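Local coordinates for triosephosphate isomerase (Trichomonas vaginalis, PDB 4O4V), which probably catalyses the reversible interconversion of D-glyceraldehyde 3-phosphate and dihydroxyacetone phosphate, a step shared by glycolysis and gluconeogenesis, at residues Val39-Phe44 / Ser61-Phe66; Leu92-Arg97 / Ile123-Glu128; Val162-Pro167 / Arg206-Gly211. One frame throughout, in Å; residues are numbered along the deposited sequence.

Contact 1 (Val39-Phe44 / Ser61-Phe66); sequences VVAAPF and SAENVF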
loop_
_atom_site.group_PDB
_atom_site.type_symbol
_atom_site.label_atom_id
_atom_site.label_comp_id
_atom_site.label_asym_id
_atom_site.label_seq_id
_atom_site.Cartn_x
_atom_site.Cartn_y
_atom_site.Cartn_z
ATOM N N VAL A 39 1.047 19.438 -8.044
ATOM C CA VAL A 39 0.501 18.107 -7.847
ATOM C C VAL A 39 0.564 17.824 -6.345
ATOM O O VAL A 39 1.549 18.195 -5.689
ATOM C CB VAL A 39 1.311 17.122 -8.682
ATOM C CG1 VAL A 39 0.960 15.677 -8.401
ATOM C CG2 VAL A 39 1.136 17.389 -10.166
ATOM N N VAL A 40 -0.451 17.172 -5.796
ATOM C CA VAL A 40 -0.526 16.841 -4.376
ATOM C C VAL A 40 -0.700 15.341 -4.248
ATOM O O VAL A 40 -1.683 14.789 -4.764
ATOM C CB VAL A 40 -1.682 17.557 -3.693
ATOM C CG1 VAL A 40 -1.714 17.189 -2.211
ATOM C CG2 VAL A 40 -1.554 19.094 -3.879
ATOM N N ALA A 41 0.253 14.694 -3.572
ATOM C CA ALA A 41 0.251 13.238 -3.370
ATOM C C ALA A 41 -0.156 12.906 -1.944
ATOM O O ALA A 41 0.365 13.507 -0.988
ATOM C CB ALA A 41 1.614 12.656 -3.667
ATOM N N ALA A 42 -1.071 11.951 -1.783
ATOM C CA ALA A 42 -1.643 11.616 -0.478
ATOM C C ALA A 42 -1.768 10.110 -0.333
ATOM O O ALA A 42 -1.745 9.378 -1.330
ATOM C CB ALA A 42 -2.989 12.275 -0.334
ATOM N N PRO A 43 -1.988 9.630 0.895
ATOM C CA PRO A 43 -2.236 8.192 1.106
ATOM C C PRO A 43 -3.423 7.691 0.304
ATOM O O PRO A 43 -4.410 8.407 0.100
ATOM C CB PRO A 43 -2.518 8.107 2.612
ATOM C CG PRO A 43 -1.743 9.249 3.186
ATOM C CD PRO A 43 -1.848 10.347 2.179
ATOM N N PHE A 44 -3.366 6.429 -0.107
ATOM C CA PHE A 44 -4.397 5.871 -0.971
ATOM C C PHE A 44 -5.800 6.118 -0.464
ATOM O O PHE A 44 -6.703 6.440 -1.241
ATOM C CB PHE A 44 -4.242 4.356 -1.136
ATOM C CG PHE A 44 -3.013 3.893 -1.858
ATOM C CD1 PHE A 44 -2.755 4.263 -3.167
ATOM C CD2 PHE A 44 -2.137 3.032 -1.238
ATOM C CE1 PHE A 44 -1.617 3.768 -3.831
ATOM C CE2 PHE A 44 -1.008 2.537 -1.902
ATOM C CZ PHE A 44 -0.764 2.917 -3.185
ATOM N N SER A 61 -2.066 13.027 -6.947
ATOM C CA SER A 61 -1.149 11.935 -7.214
ATOM C C SER A 61 -1.214 10.861 -6.153
ATOM O O SER A 61 -1.369 11.133 -4.964
ATOM C CB SER A 61 0.289 12.483 -7.224
ATOM O OG SER A 61 1.259 11.506 -7.541
ATOM N N ALA A 62 -1.073 9.613 -6.596
ATOM C CA ALA A 62 -0.741 8.543 -5.669
ATOM C C ALA A 62 0.704 8.605 -5.233
ATOM O O ALA A 62 1.537 9.297 -5.843
ATOM C CB ALA A 62 -1.024 7.191 -6.314
ATOM N N GLU A 63 1.042 7.874 -4.185
ATOM C CA GLU A 63 2.394 7.827 -3.633
ATOM C C GLU A 63 3.172 6.578 -4.054
ATOM O O GLU A 63 4.362 6.446 -3.754
ATOM C CB GLU A 63 2.383 7.919 -2.106
ATOM C CG GLU A 63 1.945 9.305 -1.588
ATOM C CD GLU A 63 1.958 9.408 -0.077
ATOM O OE1 GLU A 63 2.619 8.605 0.596
ATOM O OE2 GLU A 63 1.271 10.345 0.456
ATOM N N ASN A 64 2.489 5.672 -4.741
ATOM C CA ASN A 64 3.025 4.392 -5.201
ATOM C C ASN A 64 1.937 3.726 -6.040
ATOM O O ASN A 64 0.760 4.068 -5.890
ATOM C CB ASN A 64 3.379 3.493 -4.009
ATOM C CG ASN A 64 4.022 2.197 -4.412
ATOM O OD1 ASN A 64 4.845 2.169 -5.304
ATOM N ND2 ASN A 64 3.628 1.111 -3.741
ATOM N N VAL A 65 2.313 2.732 -6.835
ATOM C CA VAL A 65 1.367 1.829 -7.508
ATOM C C VAL A 65 2.050 0.486 -7.647
ATOM O O VAL A 65 3.280 0.379 -7.568
ATOM C CB VAL A 65 0.946 2.319 -8.915
ATOM C CG1 VAL A 65 0.283 3.651 -8.883
ATOM C CG2 VAL A 65 2.104 2.363 -9.881
ATOM N N PHE A 66 1.278 -0.569 -7.872
ATOM C CA PHE A 66 1.853 -1.881 -8.141
ATOM C C PHE A 66 2.156 -2.051 -9.648
ATOM O O PHE A 66 1.968 -1.143 -10.428
ATOM C CB PHE A 66 0.907 -2.967 -7.575
ATOM C CG PHE A 66 1.501 -4.336 -7.526
ATOM C CD1 PHE A 66 2.650 -4.613 -6.810
ATOM C CD2 PHE A 66 0.894 -5.388 -8.213
ATOM C CE1 PHE A 66 3.177 -5.876 -6.778
ATOM C CE2 PHE A 66 1.432 -6.640 -8.180
ATOM C CZ PHE A 66 2.557 -6.894 -7.486
HETATM O O HOH W 1 -1.073 7.026 -2.538
#
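Val40 and Ser61 meet through a backbone hydrogen bond, Ser61 N to Val40 O (2.8 Å), in which the donor stands well above the carbonyl plane, 42° out of it. The next bond of this parallel ladder, Ala42 N to Ser61 O, is longer at 3.3 Å, and Ala41 CA also turns its hydrogen to Ser61 O. Ala41 and Ser61 place their side chains on the same face of the sheet, CB to CB 3.8 Å, and Val39, two residues before Ala41, presses CG1 tightly against Ser61 CB. Ser61 OG, swung anti to the backbone N (chi1 -177°), is tied to Ala62 O by its own bond. Beyond the Ala42 N bond the backbones separate, and a water bridges them, donating to Ala42 O (2.7 Å) and accepting from Glu63 N. The same water lies over one face of the Phe44 ring, toward its rim, while Asn64 O meets the ring edge near its plane, 3.2 Å from Phe44 CE1. Glu63 runs alongside Pro43, and its OE2 sits over the Ala42-Pro43 peptide, 3.1 Å from Ala42 C. The other carboxylate oxygen of Glu63 accepts from Gly75 N of the second subunit, and Asn64 OD1 accepts from Lys111. These two bonds hold the loop following strand 59-62. The whole is the closing of a beta-alpha-beta unit of the TIM barrel: Val39, Ala41 and Ser61 face the interior and touch strand 89-92, whereas Val40, Ala42 and Ala62 pack outward on helix 47-53.

Contact 2 (Leu92-Arg97 / Ile123-Glu128); sequences LGHSER and IYCCGE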
loop_
_atom_site.group_PDB
_atom_site.type_symbol
_atom_site.label_atom_id
_atom_site.label_comp_id
_atom_site.label_asym_id
_atom_site.label_seq_id
_atom_site.Cartn_x
_atom_site.Cartn_y
_atom_site.Cartn_z
ATOM N N LEU A 92 6.991 7.307 -7.881
ATOM C CA LEU A 92 7.645 5.998 -7.903
ATOM C C LEU A 92 9.048 6.113 -7.375
ATOM O O LEU A 92 9.748 7.083 -7.668
ATOM C CB LEU A 92 7.716 5.444 -9.345
ATOM C CG LEU A 92 6.394 5.065 -9.999
ATOM C CD1 LEU A 92 6.649 4.600 -11.422
ATOM C CD2 LEU A 92 5.705 3.995 -9.198
ATOM N N GLY A 93 9.485 5.089 -6.656
ATOM C CA GLY A 93 10.885 4.985 -6.273
ATOM C C GLY A 93 11.350 5.938 -5.191
ATOM O O GLY A 93 12.546 6.169 -5.024
ATOM N N HIS A 94 10.429 6.470 -4.410
ATOM C CA HIS A 94 10.799 7.329 -3.297
ATOM C C HIS A 94 11.781 6.596 -2.402
ATOM O O HIS A 94 11.663 5.375 -2.178
ATOM C CB HIS A 94 9.552 7.715 -2.505
ATOM C CG HIS A 94 9.790 8.824 -1.558
ATOM N ND1 HIS A 94 10.346 8.653 -0.316
ATOM C CD2 HIS A 94 9.598 10.147 -1.717
ATOM C CE1 HIS A 94 10.509 9.840 0.233
ATOM N NE2 HIS A 94 10.027 10.756 -0.587
ATOM N N SER A 95 12.748 7.328 -1.879
ATOM C CA SER A 95 13.757 6.748 -0.996
ATOM C C SER A 95 13.169 5.886 0.123
ATOM O O SER A 95 13.778 4.887 0.505
ATOM C CB SER A 95 14.647 7.844 -0.405
ATOM O OG SER A 95 13.944 8.737 0.428
ATOM N N GLU A 96 12.040 6.296 0.696
ATOM C CA GLU A 96 11.450 5.525 1.779
ATOM C C GLU A 96 11.003 4.152 1.309
ATOM O O GLU A 96 11.093 3.179 2.070
ATOM C CB GLU A 96 10.318 6.358 2.406
ATOM C CG GLU A 96 10.859 7.590 3.132
ATOM C CD GLU A 96 9.916 8.748 3.239
ATOM O OE1 GLU A 96 8.709 8.641 2.933
ATOM O OE2 GLU A 96 10.404 9.839 3.664
ATOM N N ARG A 97 10.501 4.059 0.092
ATOM C CA ARG A 97 10.113 2.775 -0.456
ATOM C C ARG A 97 11.300 1.916 -0.889
ATOM O O ARG A 97 11.282 0.694 -0.715
ATOM C CB ARG A 97 9.096 2.918 -1.571
ATOM C CG ARG A 97 7.844 3.645 -1.108
ATOM C CD ARG A 97 6.606 3.274 -1.898
ATOM N NE ARG A 97 6.243 1.863 -1.762
ATOM C CZ ARG A 97 5.602 1.344 -0.722
ATOM N NH1 ARG A 97 5.192 2.110 0.268
ATOM N NH2 ARG A 97 5.350 0.040 -0.695
ATOM N N ILE A 123 6.346 10.670 -11.208
ATOM C CA ILE A 123 7.432 11.390 -10.570
ATOM C C ILE A 123 8.387 10.315 -10.079
ATOM O O ILE A 123 8.114 9.630 -9.071
ATOM C CB ILE A 123 6.966 12.271 -9.412
ATOM C CG1 ILE A 123 5.920 13.297 -9.856
ATOM C CG2 ILE A 123 8.161 12.954 -8.743
ATOM C CD1 ILE A 123 5.145 13.904 -8.709
ATOM N N TYR A 124 9.471 10.107 -10.809
ATOM C CA TYR A 124 10.401 8.994 -10.559
ATOM C C TYR A 124 11.576 9.504 -9.731
ATOM O O TYR A 124 12.262 10.452 -10.160
ATOM C CB TYR A 124 10.884 8.406 -11.882
ATOM C CG TYR A 124 11.567 7.069 -11.745
ATOM C CD1 TYR A 124 12.907 6.977 -11.479
ATOM C CD2 TYR A 124 10.842 5.891 -11.871
ATOM C CE1 TYR A 124 13.541 5.712 -11.379
ATOM C CE2 TYR A 124 11.454 4.666 -11.782
ATOM C CZ TYR A 124 12.786 4.579 -11.528
ATOM O OH TYR A 124 13.345 3.315 -11.474
ATOM N N CYS A 125 11.813 8.926 -8.567
ATOM C CA CYS A 125 12.807 9.420 -7.630
ATOM C C CYS A 125 14.088 8.624 -7.671
ATOM O O CYS A 125 14.075 7.416 -7.867
ATOM C CB CYS A 125 12.219 9.341 -6.207
ATOM S SG CYS A 125 10.693 10.258 -5.937
ATOM N N CYS A 126 15.202 9.329 -7.452
ATOM C CA CYS A 126 16.526 8.732 -7.384
ATOM C C CYS A 126 17.346 9.507 -6.363
ATOM O O CYS A 126 16.862 10.523 -5.812
ATOM C CB CYS A 126 17.179 8.847 -8.758
ATOM S SG CYS A 126 17.557 10.534 -9.317
ATOM N N GLY A 127 18.548 9.020 -6.048
ATOM C CA GLY A 127 19.451 9.735 -5.153
ATOM C C GLY A 127 20.373 8.795 -4.414
ATOM O O GLY A 127 20.021 7.651 -4.133
ATOM N N GLU A 128 21.573 9.305 -4.093
ATOM C CA GLU A 128 22.608 8.504 -3.447
ATOM C C GLU A 128 22.659 8.676 -1.937
ATOM O O GLU A 128 22.236 9.681 -1.373
ATOM C CB GLU A 128 23.979 8.803 -4.060
ATOM C CG GLU A 128 24.754 9.952 -3.456
ATOM C CD GLU A 128 24.288 11.346 -3.799
ATOM O OE1 GLU A 128 23.188 11.523 -4.415
ATOM O OE2 GLU A 128 25.018 12.301 -3.454
#
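Leu92 is gripped at both ends of its backbone by the neighbouring strand. Its N donates to Ile123 O (2.8 Å, 166° at the hydrogen), and its O accepts from Cys125 N at 2.9 Å in a bond close to the carbonyl axis; Tyr124 CA adds a longer C-H contact to that same oxygen. The bonds straddle Tyr124, as expected of parallel strands. Apolar contact is slight by comparison: Leu92 and Tyr124 project from the same face of the sheet, where Leu92 CB approaches Tyr124 CD2 obliquely at 4.0 Å, and helix 105-117 covers both. Here strands 89-92 and 121-126 lie side by side in the TIM barrel, and the chain leaves the first of them at its C-terminal end, the end that carries the active site in this fold. Gly93 makes that exit with left-handed backbone angles, and its carbonyl oxygen comes 3.4 Å from Cys125 CB. Sulfur contacts follow from the torsion of Cys125: with SG anti to the carbonyl carbon (chi1 -58°), the sulfur is carried to 3.9 Å from His94 CA and stands obliquely to the imidazole, 5.2 Å from its centroid. A capping bond fixes the ring itself. His94 occupies the N-cap of helix 95-99, and its ND1 accepts from Glu96 N over 3.1 Å, the donor 18° out of the ring plane. Charged and polar neighbours hold the rest: Arg98 bonds to Gly93 O and Cys125 O, Glu96 pairs with Lys11, and Arg97 forms a salt bridge with Glu76 of the second subunit.

Contact 3 (Val162-Pro167 / Arg206-Gly211); sequences VIAYEP and RILYGG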
loop_
_atom_site.group_PDB
_atom_site.type_symbol
_atom_site.label_atom_id
_atom_site.label_comp_id
_atom_site.label_asym_id
_atom_site.label_seq_id
_atom_site.Cartn_x
_atom_site.Cartn_y
_atom_site.Cartn_z
ATOM N N VAL A 162 8.575 13.070 -14.854
ATOM C CA VAL A 162 9.298 14.050 -14.055
ATOM C C VAL A 162 10.270 13.262 -13.184
ATOM O O VAL A 162 9.903 12.173 -12.716
ATOM C CB VAL A 162 8.298 14.859 -13.192
ATOM C CG1 VAL A 162 8.988 15.751 -12.185
ATOM C CG2 VAL A 162 7.358 15.670 -14.087
ATOM N N ILE A 163 11.479 13.760 -12.972
ATOM C CA ILE A 163 12.466 13.069 -12.134
ATOM C C ILE A 163 12.732 13.897 -10.897
ATOM O O ILE A 163 12.890 15.109 -11.008
ATOM C CB ILE A 163 13.781 12.866 -12.931
ATOM C CG1 ILE A 163 13.532 12.002 -14.171
ATOM C CG2 ILE A 163 14.852 12.264 -12.037
ATOM C CD1 ILE A 163 14.682 11.950 -15.134
ATOM N N ALA A 164 12.777 13.277 -9.727
ATOM C CA ALA A 164 13.118 13.960 -8.482
ATOM C C ALA A 164 14.422 13.421 -7.920
ATOM O O ALA A 164 14.587 12.195 -7.771
ATOM C CB ALA A 164 12.008 13.822 -7.466
ATOM N N TYR A 165 15.342 14.306 -7.588
ATOM C CA TYR A 165 16.587 13.952 -6.925
ATOM C C TYR A 165 16.477 14.144 -5.413
ATOM O O TYR A 165 16.207 15.261 -4.929
ATOM C CB TYR A 165 17.723 14.856 -7.427
ATOM C CG TYR A 165 18.994 14.645 -6.629
ATOM C CD1 TYR A 165 19.685 13.450 -6.695
ATOM C CD2 TYR A 165 19.450 15.579 -5.720
ATOM C CE1 TYR A 165 20.806 13.216 -5.894
ATOM C CE2 TYR A 165 20.563 15.356 -4.934
ATOM C CZ TYR A 165 21.242 14.181 -5.012
ATOM O OH TYR A 165 22.327 13.983 -4.172
ATOM N N GLU A 166 16.747 13.079 -4.678
ATOM C CA GLU A 166 16.693 13.058 -3.209
ATOM C C GLU A 166 18.113 12.889 -2.685
ATOM O O GLU A 166 18.736 11.849 -2.900
ATOM C CB GLU A 166 15.854 11.881 -2.705
ATOM C CG GLU A 166 14.419 11.922 -3.136
ATOM C CD GLU A 166 13.683 10.760 -2.472
ATOM O OE1 GLU A 166 13.394 10.841 -1.219
ATOM O OE2 GLU A 166 13.597 9.695 -3.085
ATOM N N PRO A 167 18.628 13.884 -1.953
ATOM C CA PRO A 167 19.944 13.738 -1.349
ATOM C C PRO A 167 19.833 12.873 -0.085
ATOM O O PRO A 167 19.787 13.394 1.041
ATOM C CB PRO A 167 20.323 15.189 -1.050
ATOM C CG PRO A 167 19.053 15.857 -0.757
ATOM C CD PRO A 167 18.052 15.223 -1.727
ATOM N N ARG A 206 11.305 17.888 -16.618
ATOM C CA ARG A 206 11.486 18.576 -15.350
ATOM C C ARG A 206 12.227 17.664 -14.379
ATOM O O ARG A 206 11.872 16.496 -14.166
ATOM C CB ARG A 206 10.150 19.008 -14.742
ATOM C CG ARG A 206 9.544 20.283 -15.322
ATOM C CD ARG A 206 8.846 20.103 -16.647
ATOM N NE ARG A 206 7.716 19.163 -16.595
ATOM C CZ ARG A 206 6.496 19.463 -16.156
ATOM N NH1 ARG A 206 6.195 20.691 -15.736
ATOM N NH2 ARG A 206 5.541 18.543 -16.203
ATOM N N ILE A 207 13.251 18.263 -13.782
ATOM C CA ILE A 207 14.079 17.635 -12.759
ATOM C C ILE A 207 13.902 18.430 -11.474
ATOM O O ILE A 207 14.147 19.639 -11.427
ATOM C CB ILE A 207 15.549 17.538 -13.176
ATOM C CG1 ILE A 207 15.663 16.798 -14.516
ATOM C CG2 ILE A 207 16.363 16.816 -12.078
ATOM C CD1 ILE A 207 17.050 16.847 -15.129
ATOM N N LEU A 208 13.432 17.761 -10.430
ATOM C CA LEU A 208 13.063 18.389 -9.175
ATOM C C LEU A 208 14.094 18.136 -8.111
ATOM O O LEU A 208 14.755 17.098 -8.082
ATOM C CB LEU A 208 11.747 17.823 -8.624
ATOM C CG LEU A 208 10.614 17.609 -9.618
ATOM C CD1 LEU A 208 9.412 17.032 -8.880
ATOM C CD2 LEU A 208 10.270 18.906 -10.344
ATOM N N TYR A 209 14.228 19.072 -7.189
ATOM C CA TYR A 209 14.968 18.850 -5.946
ATOM C C TYR A 209 14.023 18.339 -4.879
ATOM O O TYR A 209 12.974 18.929 -4.605
ATOM C CB TYR A 209 15.641 20.139 -5.496
ATOM C CG TYR A 209 16.433 19.954 -4.222
ATOM C CD1 TYR A 209 17.547 19.122 -4.170
ATOM C CD2 TYR A 209 16.034 20.564 -3.052
ATOM C CE1 TYR A 209 18.285 18.960 -3.000
ATOM C CE2 TYR A 209 16.763 20.399 -1.851
ATOM C CZ TYR A 209 17.887 19.587 -1.853
ATOM O OH TYR A 209 18.627 19.402 -0.710
ATOM N N GLY A 210 14.378 17.180 -4.329
ATOM C CA GLY A 210 13.585 16.466 -3.346
ATOM C C GLY A 210 14.242 16.338 -1.998
ATOM O O GLY A 210 13.866 15.454 -1.211
ATOM N N GLY A 211 15.193 17.197 -1.683
ATOM C CA GLY A 211 15.735 17.287 -0.338
ATOM C C GLY A 211 14.875 18.195 0.511
ATOM O O GLY A 211 13.691 18.409 0.205
#
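Val162-Tyr165 and Ile207-Tyr209 run parallel with a 29° angle between their axes, and four alternating hydrogen bonds join the backbones: Ile163 N to Arg206 O, Leu208 N to Ile163 O, Tyr165 N to Leu208 O (2.9 Å and nearly straight at 175°), and Gly210 N to Tyr165 O. The last is short, 2.7 Å, yet more bent, with its donor tilted from the carbonyl plane. Ala164 and Leu208 share the face directed into the TIM barrel, where Ala164 also touches Ile123 and Cys125. Leu208 crosses Val162 at about a right angle, its CG 3.6 Å from Val162 CG1, the branch set anti to the backbone N (chi1 171°). Farther back, Val162 CG2 lies 4.0 Å from Arg206 NH2 and oblique to the guanidinium, whose NH1 bonds to Thr3 O and forms a salt bridge with Glu37. Ile163, Tyr165, Ile207 and Tyr209 occupy the opposite face, against helices 138-149 and 179-197. There Tyr209 CD1 comes to the edge of the Tyr165 ring, near its plane, 4.3 Å from CD2. Pro167 lies across Tyr209, its CG 3.6 Å from Tyr209 OH, while Gly211 N stands over the centre of the Tyr209 ring at 3.5 Å above its plane. Pro167 CD also touches Gly211 CA (3.4 Å), so the two loops beyond the strands are packed together. Glu166, in the AYEPIW sequence of the family, leaves the backbone away from the Arg206-Gly211 segment, and its OE1 is hydrogen-bonded to Ser95 OG. The glutamate of this sequence is the proton-transfer base in related isomerases; the short bond at Tyr165 O ties down the chain just before it, and Pro167, where the mobile loop 6 of this family begins, packs on Tyr209 and Gly211 of loop 7.

All three contacts belong to one parallel barrel sheet. Contacts 2 and 3 are the closer pair, with centres 9 Å apart on neighbouring strands. Ser95 OG and Glu166 OE1 are 2.7 Å apart and Glu128 OE1 and Tyr165 OH 2.6 Å, both probable hydrogen bonds; His94 CE1 lies 3.4 Å from Glu166 OE1, where related isomerases have their catalytic histidine and glutamate. Contact 1 abuts contact 2 through Asn64 beside Arg97, and both reach the second subunit, whereas contact 3 touches no other chain. Contacts 1 and 3 stay about 8 Å apart at their nearest atoms. A sodium ion at Ala222, Cys224, Val227 and Ser251 lies outside them, about 9 Å from the Tyr209 side chain.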